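Local coordinates for probable adhesion protein (PDB 6R3Z) that probably serves as the periplasmic solute-binding protein of a metal-uptake transport system, capturing ferrous iron and related divalent metal ions, at residues A174-A179 against A193-A198. Sequence-based numbering, arbitrary orientation.
Sequences ATIHGA and AVVEPA. With NI (nickel (II) ion), chain B.
His177 ND1 and Glu196 OE1 lie 3.0 Å apart, but the N-H points well off the line to the oxygen (121°), so this hydrogen bond is weak, and ring and carboxylate planes are turned 65° against each other. The single ND1 proton is shared in a bifurcated link: a water also accepts it and donates in turn to Glu196 OE2 at 2.6 Å. A second water accepts from Gly178 N and donates to Glu196 OE1, so both carboxylate oxygens are engaged; OE1 also receives a weak bond from Gly200 N. With CG anti to the backbone N (chi1 -165°), the imidazole is placed with ND1 by Glu196 and NE2 on the nickel, 2.2 Å away. His41, His66, His111, His199 and His250 complete the six-histidine site.

His177 follows the end of strand 172-175, which pairs in parallel with strand 193-194 in a beta-alpha-beta unit. Thr175 N donates to Ala193 O, and Val195 N donates to Thr175 O at 3.0 Å. Beyond the strands, Glu196 N continues the pairing to Ile176 O. Thr175 OG1 donates to His177 O at 2.7 Å from above the carbonyl plane, tying the turn back to the strand. The side chains of Ile176 and Val195 run side by side, Ile176 CD1 meeting Val195 CG2 at 3.8 Å, and both continue onto Ile237 of helix 234-241.

Since NE2 is committed to the metal, ND1 acts as donor; this is consistent with the carboxylate, a second-shell group, helping to set the ring's rotation directly and through water, and it would be expected to make the ring more electron-rich toward nickel.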
loop_
_atom_site.group_PDB
_atom_site.type_symbol
_atom_site.label_atom_id
_atom_site.label_comp_id
_atom_site.label_asym_id
_atom_site.label_seq_id
_atom_site.Cartn_x
_atom_site.Cartn_y
_atom_site.Cartn_z
ATOM N N ALA A 174 -0.934 11.618 13.637
ATOM C CA ALA A 174 -0.735 12.336 12.380
ATOM C C ALA A 174 0.202 11.489 11.482
ATOM O O ALA A 174 0.974 10.669 11.988
ATOM C CB ALA A 174 -0.125 13.704 12.631
ATOM N N THR A 175 0.120 11.669 10.156
ATOM C CA THR A 175 1.008 10.985 9.216
ATOM C C THR A 175 1.512 12.014 8.203
ATOM O O THR A 175 0.825 13.009 7.961
ATOM C CB THR A 175 0.370 9.765 8.508
ATOM O OG1 THR A 175 -0.601 10.183 7.530
ATOM C CG2 THR A 175 -0.222 8.730 9.484
ATOM N N ILE A 176 2.683 11.775 7.596
ATOM C CA ILE A 176 3.195 12.705 6.555
ATOM C C ILE A 176 2.417 12.424 5.248
ATOM O O ILE A 176 1.815 13.339 4.676
ATOM C CB ILE A 176 4.733 12.520 6.340
ATOM C CG1 ILE A 176 5.566 12.918 7.592
ATOM C CG2 ILE A 176 5.216 13.290 5.077
ATOM C CD1 ILE A 176 5.466 14.360 8.063
ATOM N N HIS A 177 2.442 11.144 4.797
ATOM C CA HIS A 177 1.764 10.657 3.588
ATOM C C HIS A 177 0.404 10.095 4.010
ATOM O O HIS A 177 0.310 9.497 5.080
ATOM C CB HIS A 177 2.626 9.577 2.907
ATOM C CG HIS A 177 2.245 9.244 1.499
ATOM N ND1 HIS A 177 2.734 9.982 0.425
ATOM C CD2 HIS A 177 1.523 8.205 1.019
ATOM C CE1 HIS A 177 2.272 9.381 -0.663
ATOM N NE2 HIS A 177 1.567 8.288 -0.356
ATOM N N GLY A 178 -0.636 10.305 3.201
ATOM C CA GLY A 178 -1.983 9.817 3.536
ATOM C C GLY A 178 -2.181 8.328 3.251
ATOM O O GLY A 178 -3.213 7.935 2.706
ATOM N N ALA A 179 -1.201 7.490 3.619
ATOM C CA ALA A 179 -1.176 6.066 3.293
ATOM C C ALA A 179 -1.723 5.111 4.343
ATOM O O ALA A 179 -1.876 3.924 4.026
ATOM C CB ALA A 179 0.266 5.658 2.988
ATOM N N ALA A 193 -4.568 14.109 11.363
ATOM C CA ALA A 193 -4.065 15.023 10.346
ATOM C C ALA A 193 -3.015 14.380 9.453
ATOM O O ALA A 193 -2.221 13.578 9.919
ATOM C CB ALA A 193 -3.477 16.267 11.023
ATOM N N VAL A 194 -2.994 14.787 8.173
ATOM C CA VAL A 194 -2.014 14.348 7.168
ATOM C C VAL A 194 -1.280 15.635 6.733
ATOM O O VAL A 194 -1.920 16.626 6.349
ATOM C CB VAL A 194 -2.696 13.600 5.980
ATOM C CG1 VAL A 194 -1.704 13.309 4.853
ATOM C CG2 VAL A 194 -3.369 12.306 6.457
ATOM N N VAL A 195 0.056 15.632 6.847
ATOM C CA VAL A 195 0.880 16.806 6.539
ATOM C C VAL A 195 0.834 17.164 5.047
ATOM O O VAL A 195 0.693 18.348 4.719
ATOM C CB VAL A 195 2.327 16.671 7.091
ATOM C CG1 VAL A 195 3.150 17.941 6.829
ATOM C CG2 VAL A 195 2.309 16.323 8.582
ATOM N N GLU A 196 0.967 16.168 4.158
ATOM C CA GLU A 196 0.901 16.435 2.711
ATOM C C GLU A 196 -0.523 16.923 2.358
ATOM O O GLU A 196 -1.510 16.259 2.693
ATOM C CB GLU A 196 1.247 15.179 1.919
ATOM C CG GLU A 196 2.740 14.895 1.937
ATOM C CD GLU A 196 3.206 13.752 1.056
ATOM O OE1 GLU A 196 2.371 12.929 0.620
ATOM O OE2 GLU A 196 4.424 13.693 0.790
ATOM N N PRO A 197 -0.658 18.107 1.737
ATOM C CA PRO A 197 -2.020 18.624 1.444
ATOM C C PRO A 197 -2.841 17.774 0.470
ATOM O O PRO A 197 -4.075 17.862 0.457
ATOM C CB PRO A 197 -1.766 20.038 0.914
ATOM C CG PRO A 197 -0.340 20.015 0.407
ATOM C CD PRO A 197 0.395 19.053 1.318
ATOM N N ALA A 198 -2.155 16.965 -0.350
ATOM C CA ALA A 198 -2.764 16.027 -1.309
ATOM C C ALA A 198 -1.769 14.901 -1.536
ATOM O O ALA A 198 -0.579 15.055 -1.223
ATOM C CB ALA A 198 -3.068 16.728 -2.636
HETATM NI NI NI B . 0.901 6.887 -1.890
HETATM O O HOH W 1 5.371 11.310 1.413
HETATM O O HOH W 2 -0.326 12.090 0.944
#